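Low temperature requirement C protein (Listeria monocytogenes, PDB 1Y9I) probably acts as a phosphatidylglycerophosphatase, removing the terminal phosphate of phosphatidylglycerol phosphate with help from a binuclear metal site. Local coordinates at residues Ser12-Trp17 with Ala64-Ile69; Ala29-Phe34 with Val123-Leu128; Gln70-Ala75 with His140-Asp145. All blocks are in the same frame, centred on the assembly; numbering follows the deposited sequence.

Contact 1 of 3, residues Ser12-Trp17 with Ala64-Ile69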
# COMPACT_ATOMS: atom_id res chain seq x y z
N SER A 12 -22.32 -10.64 -9.11
CA SER A 12 -23.41 -10.29 -10.01
C SER A 12 -23.65 -8.79 -10.02
O SER A 12 -23.69 -8.16 -11.08
CB SER A 12 -24.69 -11.02 -9.60
OG SER A 12 -24.53 -12.42 -9.68
N LYS A 13 -23.80 -8.21 -8.83
CA LYS A 13 -24.06 -6.78 -8.69
C LYS A 13 -22.90 -5.93 -9.20
O LYS A 13 -23.11 -4.89 -9.81
CB LYS A 13 -24.36 -6.43 -7.23
CG LYS A 13 -24.58 -4.95 -6.97
CD LYS A 13 -25.79 -4.41 -7.73
CE LYS A 13 -25.98 -2.93 -7.47
NZ LYS A 13 -27.16 -2.36 -8.18
N ALA A 14 -21.67 -6.38 -8.94
CA ALA A 14 -20.49 -5.64 -9.39
C ALA A 14 -20.49 -5.51 -10.90
O ALA A 14 -20.30 -4.42 -11.45
CB ALA A 14 -19.22 -6.36 -8.93
N ARG A 15 -20.71 -6.63 -11.59
CA ARG A 15 -20.72 -6.65 -13.04
C ARG A 15 -21.84 -5.80 -13.65
O ARG A 15 -21.60 -5.00 -14.55
CB ARG A 15 -20.84 -8.09 -13.55
CG ARG A 15 -19.60 -8.95 -13.28
CD ARG A 15 -19.87 -10.40 -13.69
NE ARG A 15 -18.69 -11.26 -13.56
CZ ARG A 15 -17.67 -11.26 -14.41
NH1 ARG A 15 -17.67 -10.44 -15.46
NH2 ARG A 15 -16.65 -12.08 -14.22
N SER A 16 -23.06 -5.98 -13.15
CA SER A 16 -24.20 -5.22 -13.67
C SER A 16 -24.11 -3.73 -13.38
O SER A 16 -24.57 -2.91 -14.19
CB SER A 16 -25.52 -5.79 -13.12
OG SER A 16 -25.58 -5.66 -11.71
N TRP A 17 -23.53 -3.37 -12.24
CA TRP A 17 -23.43 -1.96 -11.91
C TRP A 17 -22.42 -1.26 -12.82
O TRP A 17 -22.64 -0.12 -13.23
CB TRP A 17 -23.03 -1.77 -10.44
CG TRP A 17 -23.71 -0.57 -9.81
CD1 TRP A 17 -24.54 0.32 -10.42
CD2 TRP A 17 -23.63 -0.16 -8.44
NE1 TRP A 17 -24.98 1.26 -9.53
CE2 TRP A 17 -24.44 0.99 -8.30
CE3 TRP A 17 -22.96 -0.65 -7.31
CZ2 TRP A 17 -24.60 1.66 -7.08
CZ3 TRP A 17 -23.11 0.01 -6.09
CH2 TRP A 17 -23.93 1.16 -5.99
N ALA A 64 -14.43 -3.44 -3.95
CA ALA A 64 -14.00 -2.09 -4.32
C ALA A 64 -14.93 -1.49 -5.37
O ALA A 64 -15.26 -0.31 -5.29
CB ALA A 64 -12.56 -2.11 -4.83
N VAL A 65 -15.35 -2.29 -6.34
CA VAL A 65 -16.25 -1.81 -7.39
C VAL A 65 -17.57 -1.30 -6.77
O VAL A 65 -18.02 -0.20 -7.09
CB VAL A 65 -16.57 -2.93 -8.42
CG1 VAL A 65 -17.72 -2.49 -9.33
CG2 VAL A 65 -15.33 -3.24 -9.26
N LEU A 66 -18.16 -2.09 -5.88
CA LEU A 66 -19.41 -1.69 -5.25
C LEU A 66 -19.27 -0.47 -4.36
O LEU A 66 -20.08 0.46 -4.43
CB LEU A 66 -19.98 -2.84 -4.40
CG LEU A 66 -20.98 -3.76 -5.12
CD1 LEU A 66 -20.34 -4.36 -6.35
CD2 LEU A 66 -21.46 -4.86 -4.17
N THR A 67 -18.23 -0.45 -3.54
CA THR A 67 -18.03 0.68 -2.65
C THR A 67 -17.81 1.98 -3.42
O THR A 67 -18.43 2.99 -3.12
CB THR A 67 -16.85 0.41 -1.68
OG1 THR A 67 -17.08 -0.83 -0.99
CG2 THR A 67 -16.73 1.52 -0.66
N GLY A 68 -16.93 1.93 -4.42
CA GLY A 68 -16.64 3.12 -5.20
C GLY A 68 -17.82 3.67 -5.99
O GLY A 68 -18.11 4.87 -5.93
N ILE A 69 -18.49 2.81 -6.76
CA ILE A 69 -19.63 3.25 -7.55
C ILE A 69 -20.74 3.78 -6.64
O ILE A 69 -21.40 4.77 -6.97
CB ILE A 69 -20.20 2.10 -8.41
CG1 ILE A 69 -19.16 1.66 -9.45
CG2 ILE A 69 -21.47 2.57 -9.13
CD1 ILE A 69 -19.63 0.53 -10.36
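The backbone bond from W17 N to K13 O, 2.9 Å long, sets the two residues one helical turn apart, and from there both side chains lie against 64-69: the indole of W17 on L66 and I69, the K13 chain beside L66. No hydrogen bond crosses the contact. Its centre is the indole, packed on both faces. I69 lays CG2 over the middle of one face, 3.6 Å from the centroid of the five-membered ring of W17 and 15° off its normal, a CH-pi contact. CG2 gets there because it stands anti to I69 N, while CD1 ends beside CB and the carbonyl carbon of W17. Against the other face lies CE of K13, 3.7 Å above the ring plane of W17 and shifted toward the rim, so the chain beyond its bend at chi2 flanks the indole. In this helical bundle the segments 12-17 and 64-69 of helices 9-20 and 59-76 cross at 51°, their axes 9.2 Å apart, with the small A14 at the point where the backbones come nearest, facing L66. CD1 of L66 comes to 3.3 Å from A14 CA and 3.5 Å from A14 CB, tight for carbons, and the L66 chi1 of -93° lies well away from a staggered value. The six-membered end of the indole reaches the backbone, with W17 CZ3 3.5 Å from L66 O. V65 adds CG1 alongside A14. V81 and P83 of the second subunit pack on W17 and L66 respectively, which places this buried seam beside the tetramer interface.

Contact 2 of 3, residues Ala29-Phe34 with Val123-Leu128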
# COMPACT_ATOMS: atom_id res chain seq x y z
N ALA A 29 -11.11 -4.13 -21.76
CA ALA A 29 -10.18 -4.97 -22.52
C ALA A 29 -9.33 -4.13 -23.46
O ALA A 29 -8.14 -4.41 -23.65
CB ALA A 29 -10.95 -6.03 -23.31
N GLU A 30 -9.94 -3.11 -24.07
CA GLU A 30 -9.23 -2.22 -24.98
C GLU A 30 -8.10 -1.49 -24.25
O GLU A 30 -7.06 -1.19 -24.85
CB GLU A 30 -10.21 -1.20 -25.57
CG GLU A 30 -11.12 -1.76 -26.65
CD GLU A 30 -10.42 -1.90 -27.99
OE1 GLU A 30 -9.39 -2.60 -28.06
OE2 GLU A 30 -10.89 -1.29 -28.98
N LEU A 31 -8.31 -1.22 -22.97
CA LEU A 31 -7.31 -0.55 -22.14
C LEU A 31 -6.14 -1.49 -21.90
O LEU A 31 -4.99 -1.08 -21.90
CB LEU A 31 -7.92 -0.13 -20.79
CG LEU A 31 -9.04 0.93 -20.79
CD1 LEU A 31 -9.47 1.22 -19.34
CD2 LEU A 31 -8.54 2.20 -21.45
N VAL A 32 -6.46 -2.76 -21.65
CA VAL A 32 -5.42 -3.75 -21.41
C VAL A 32 -4.59 -3.86 -22.69
O VAL A 32 -3.36 -3.97 -22.65
CB VAL A 32 -6.02 -5.12 -21.07
CG1 VAL A 32 -4.91 -6.16 -20.95
CG2 VAL A 32 -6.82 -5.03 -19.77
N LEU A 33 -5.26 -3.84 -23.84
CA LEU A 33 -4.58 -3.93 -25.13
C LEU A 33 -3.64 -2.73 -25.26
O LEU A 33 -2.48 -2.87 -25.67
CB LEU A 33 -5.60 -3.93 -26.27
CG LEU A 33 -5.07 -4.12 -27.69
CD1 LEU A 33 -4.40 -5.48 -27.82
CD2 LEU A 33 -6.21 -3.99 -28.69
N PHE A 34 -4.15 -1.55 -24.91
CA PHE A 34 -3.38 -0.31 -24.97
C PHE A 34 -2.12 -0.38 -24.11
O PHE A 34 -1.06 0.13 -24.47
CB PHE A 34 -4.26 0.85 -24.48
CG PHE A 34 -3.56 2.17 -24.44
CD1 PHE A 34 -3.39 2.92 -25.61
CD2 PHE A 34 -3.06 2.68 -23.25
CE1 PHE A 34 -2.74 4.15 -25.58
CE2 PHE A 34 -2.41 3.90 -23.21
CZ PHE A 34 -2.25 4.64 -24.38
N VAL A 123 -3.16 9.39 -19.14
CA VAL A 123 -3.47 9.37 -20.57
C VAL A 123 -4.96 9.27 -20.87
O VAL A 123 -5.44 9.81 -21.87
CB VAL A 123 -2.73 8.21 -21.26
CG1 VAL A 123 -3.13 8.12 -22.73
CG2 VAL A 123 -1.23 8.40 -21.12
N LYS A 124 -5.68 8.57 -20.01
CA LYS A 124 -7.12 8.40 -20.15
C LYS A 124 -7.59 8.04 -21.56
O LYS A 124 -8.40 8.75 -22.16
CB LYS A 124 -7.84 9.67 -19.69
CG LYS A 124 -7.48 10.08 -18.27
CD LYS A 124 -8.21 11.34 -17.84
CE LYS A 124 -7.82 11.72 -16.42
NZ LYS A 124 -8.15 10.64 -15.45
N PRO A 125 -7.09 6.92 -22.10
CA PRO A 125 -7.52 6.54 -23.45
C PRO A 125 -8.90 5.87 -23.43
O PRO A 125 -9.42 5.50 -22.38
CB PRO A 125 -6.43 5.57 -23.88
CG PRO A 125 -6.13 4.85 -22.60
CD PRO A 125 -6.07 5.99 -21.59
N GLY A 126 -9.49 5.73 -24.61
CA GLY A 126 -10.79 5.08 -24.73
C GLY A 126 -11.87 5.48 -23.74
O GLY A 126 -12.14 6.67 -23.54
N ILE A 127 -12.48 4.48 -23.12
CA ILE A 127 -13.57 4.69 -22.16
C ILE A 127 -13.21 5.65 -21.02
O ILE A 127 -14.09 6.33 -20.49
CB ILE A 127 -14.04 3.34 -21.56
CG1 ILE A 127 -15.29 3.55 -20.69
CG2 ILE A 127 -12.93 2.72 -20.72
CD1 ILE A 127 -16.51 3.99 -21.47
N LEU A 128 -11.94 5.72 -20.65
CA LEU A 128 -11.54 6.62 -19.58
C LEU A 128 -11.80 8.08 -19.94
O LEU A 128 -12.01 8.91 -19.07
CB LEU A 128 -10.07 6.41 -19.21
CG LEU A 128 -9.78 5.03 -18.60
CD1 LEU A 128 -8.30 4.91 -18.26
CD2 LEU A 128 -10.62 4.83 -17.34
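L31 and F34, one turn apart on helix 25-36, share the ring of P125 between them. L31 holds CG anti to its carbonyl carbon (chi1 -65°) and extends the chain to CD1, and its two methyls then part company. CD2 turns to the proline, 3.8 Å from P125 CG and closer still, 3.5 Å, to P125 O. CD1 goes instead to the beginning of the following helix, meeting L128 CG at 3.9 Å and I127 CG2 at 4.0 Å. F34 takes a different chi1: its CG lies anti to the backbone N (178°), which swings the ring out over the proline. P125 CG then sits over one ring face, 4.0 Å from the F34 centroid and displaced toward the rim, a CH-pi contact in which the two side chains cross at about a right angle. V123 reaches the far end of the phenyl, its CG1 4.0 Å from F34 CZ.

The packing thus seats helix 25-36 on the turn that joins helix 114-123 to the short helix 127-130. K124 and G126 both have positive phi there, and P125 O receives L128 N in a 3.1 Å bond as the chain enters its next turn. I120 on helix 114-123 lies against L31, P125 and L128 together, while V147 of helix 143-160 touches both leucines. At the outer margin, Y119 of the third subunit packs on V123.

Contact 3 of 3, residues Gln70-Ala75 with His140-Asp145. With MG (magnesium ion), chain F.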
# COMPACT_ATOMS: atom_id res chain seq x y z
N GLN A 70 -20.92 3.14 -5.49
CA GLN A 70 -21.93 3.56 -4.54
C GLN A 70 -21.72 5.02 -4.15
O GLN A 70 -22.68 5.80 -4.06
CB GLN A 70 -21.88 2.70 -3.28
CG GLN A 70 -22.86 3.11 -2.18
CD GLN A 70 -24.31 3.01 -2.62
OE1 GLN A 70 -24.83 3.88 -3.32
NE2 GLN A 70 -24.97 1.94 -2.20
N LEU A 71 -20.47 5.39 -3.90
CA LEU A 71 -20.14 6.76 -3.53
C LEU A 71 -20.39 7.74 -4.68
O LEU A 71 -20.90 8.84 -4.45
CB LEU A 71 -18.68 6.84 -3.03
CG LEU A 71 -18.43 6.22 -1.65
CD1 LEU A 71 -16.92 6.14 -1.36
CD2 LEU A 71 -19.14 7.05 -0.58
N ASP A 72 -20.02 7.35 -5.90
CA ASP A 72 -20.25 8.22 -7.06
C ASP A 72 -21.74 8.53 -7.22
O ASP A 72 -22.13 9.69 -7.43
CB ASP A 72 -19.81 7.53 -8.36
CG ASP A 72 -18.31 7.46 -8.50
OD1 ASP A 72 -17.61 8.19 -7.77
OD2 ASP A 72 -17.84 6.68 -9.36
N VAL A 73 -22.54 7.48 -7.14
CA VAL A 73 -23.99 7.57 -7.29
C VAL A 73 -24.61 8.45 -6.21
O VAL A 73 -25.49 9.26 -6.50
CB VAL A 73 -24.62 6.15 -7.25
CG1 VAL A 73 -26.15 6.24 -7.26
CG2 VAL A 73 -24.14 5.34 -8.45
N MSE A 74 -24.15 8.30 -4.98
CA MSE A 74 -24.67 9.12 -3.89
C MSE A 74 -24.31 10.58 -4.13
O MSE A 74 -25.09 11.49 -3.82
CB MSE A 74 -24.11 8.64 -2.55
CG MSE A 74 -24.66 7.30 -2.10
SE MSE A 74 -26.60 7.39 -1.92
CE MSE A 74 -26.88 5.84 -0.78
N ALA A 75 -23.13 10.81 -4.70
CA ALA A 75 -22.67 12.16 -5.00
C ALA A 75 -23.56 12.79 -6.08
O ALA A 75 -23.89 13.98 -6.01
CB ALA A 75 -21.22 12.13 -5.46
N HIS A 140 -17.96 10.42 -11.69
CA HIS A 140 -17.21 9.19 -11.90
C HIS A 140 -15.88 9.26 -11.16
O HIS A 140 -14.89 8.68 -11.58
CB HIS A 140 -16.96 8.97 -13.39
CG HIS A 140 -18.21 8.72 -14.19
ND1 HIS A 140 -18.97 7.58 -14.05
CD2 HIS A 140 -18.83 9.48 -15.13
CE1 HIS A 140 -20.00 7.64 -14.87
NE2 HIS A 140 -19.94 8.78 -15.54
N THR A 141 -15.89 9.99 -10.05
CA THR A 141 -14.71 10.18 -9.22
C THR A 141 -14.06 8.85 -8.83
O THR A 141 -12.84 8.72 -8.87
CB THR A 141 -15.09 10.98 -7.97
OG1 THR A 141 -15.57 12.27 -8.37
CG2 THR A 141 -13.90 11.14 -7.04
N PHE A 142 -14.88 7.88 -8.45
CA PHE A 142 -14.35 6.57 -8.07
C PHE A 142 -14.26 5.60 -9.24
O PHE A 142 -13.33 4.80 -9.33
CB PHE A 142 -15.22 5.96 -6.98
CG PHE A 142 -14.99 6.55 -5.63
CD1 PHE A 142 -14.05 5.99 -4.77
CD2 PHE A 142 -15.67 7.70 -5.24
CE1 PHE A 142 -13.78 6.58 -3.54
CE2 PHE A 142 -15.41 8.29 -4.00
CZ PHE A 142 -14.47 7.73 -3.15
N LEU A 143 -15.23 5.67 -10.14
CA LEU A 143 -15.25 4.77 -11.28
C LEU A 143 -14.06 4.90 -12.23
O LEU A 143 -13.60 3.89 -12.79
CB LEU A 143 -16.56 4.91 -12.06
CG LEU A 143 -16.72 3.92 -13.22
CD1 LEU A 143 -16.54 2.50 -12.72
CD2 LEU A 143 -18.09 4.10 -13.86
N ASP A 144 -13.57 6.12 -12.46
CA ASP A 144 -12.43 6.25 -13.36
C ASP A 144 -11.22 5.47 -12.84
O ASP A 144 -10.55 4.78 -13.62
CB ASP A 144 -12.06 7.72 -13.65
CG ASP A 144 -11.94 8.57 -12.40
OD1 ASP A 144 -11.71 8.02 -11.30
OD2 ASP A 144 -12.06 9.81 -12.53
N ASP A 145 -10.95 5.57 -11.54
CA ASP A 145 -9.83 4.84 -10.93
C ASP A 145 -10.09 3.34 -10.98
O ASP A 145 -9.18 2.55 -11.24
CB ASP A 145 -9.67 5.23 -9.46
CG ASP A 145 -9.42 6.70 -9.26
OD1 ASP A 145 -8.29 7.15 -9.55
OD2 ASP A 145 -10.35 7.40 -8.83
MG MG F . -10.98 9.39 -9.34
O HOH W 1 -19.62 6.02 -11.48
O HOH W 2 -11.46 11.00 -10.38
O HOH W 3 -9.04 9.44 -10.07
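The carboxylate of D72 faces the backbone of F142 and L143 and accepts a hydrogen bond on each oxygen. F142 N gives the straighter one, 2.8 Å to D72 OD1 at 160°, and L143 N the more bent one, 2.9 Å to D72 OD2 at 145°. Both oxygens offer their syn lone pairs, so the two N-H groups enter from within the fork of the carboxylate. D72 OD2 is gripped a second time by a water that donates to it and is also hydrogen-bonded to H140 ND1. Three donors thus satisfy the buried carboxylate and should fix its rotation. The F142 ring is inclined 48° to the carboxylate plane and presents its edge, with CD2 3.2 Å from D72 OD1, which lies near the ring plane. Its face goes to L71, whose CD1 stands over the ring in a CH-pi contact, 3.4 Å from F142 CZ; L71 CB runs beside the CD2-CE2 side.

In this helical bundle the grip joins helix 59-76 to the chain leading into helix 143-160, a region that supplies three of the four protein ligands of the magnesium ion. T141 O binds the ion at 2.0 Å, while its OG1 is bonded to I88 O. D72 binds no magnesium itself but is a second-shell residue: it binds the N-H of the very peptide whose carbonyl, T141 O, is a ligand, and that of the next peptide. D145 OD2 is a ligand at 2.1 Å and D144 OD1 a longer one at 2.5 Å; two waters and D98 complete the shell. D144 has its CG between backbone N and carbonyl carbon, which turns the carboxylate toward the ion and T141 O, and its OD2 accepts a hydrogen bond from one of the metal-bound waters.

Contacts 1 and 3 are successive parts of one seam along helix 59-76, their centres 11 Å apart. They touch where the W17 indole meets Q70 and V73, and where G68 O comes within 3.3 Å of F142 CB. Contact 2 lies on the other side of the chain's centre from contact 1, centres 20 Å apart, but it joins contact 3 through L128 CD2, 3.7 Å from D144 O. Contact 3 supplies three of the four protein ligands of the magnesium ion, and the T141 side chain is about 5 Å from the calcium ion; D98 bridges both metals. The side chains of L128 and I69 are about 9 and 11 Å from the magnesium ion.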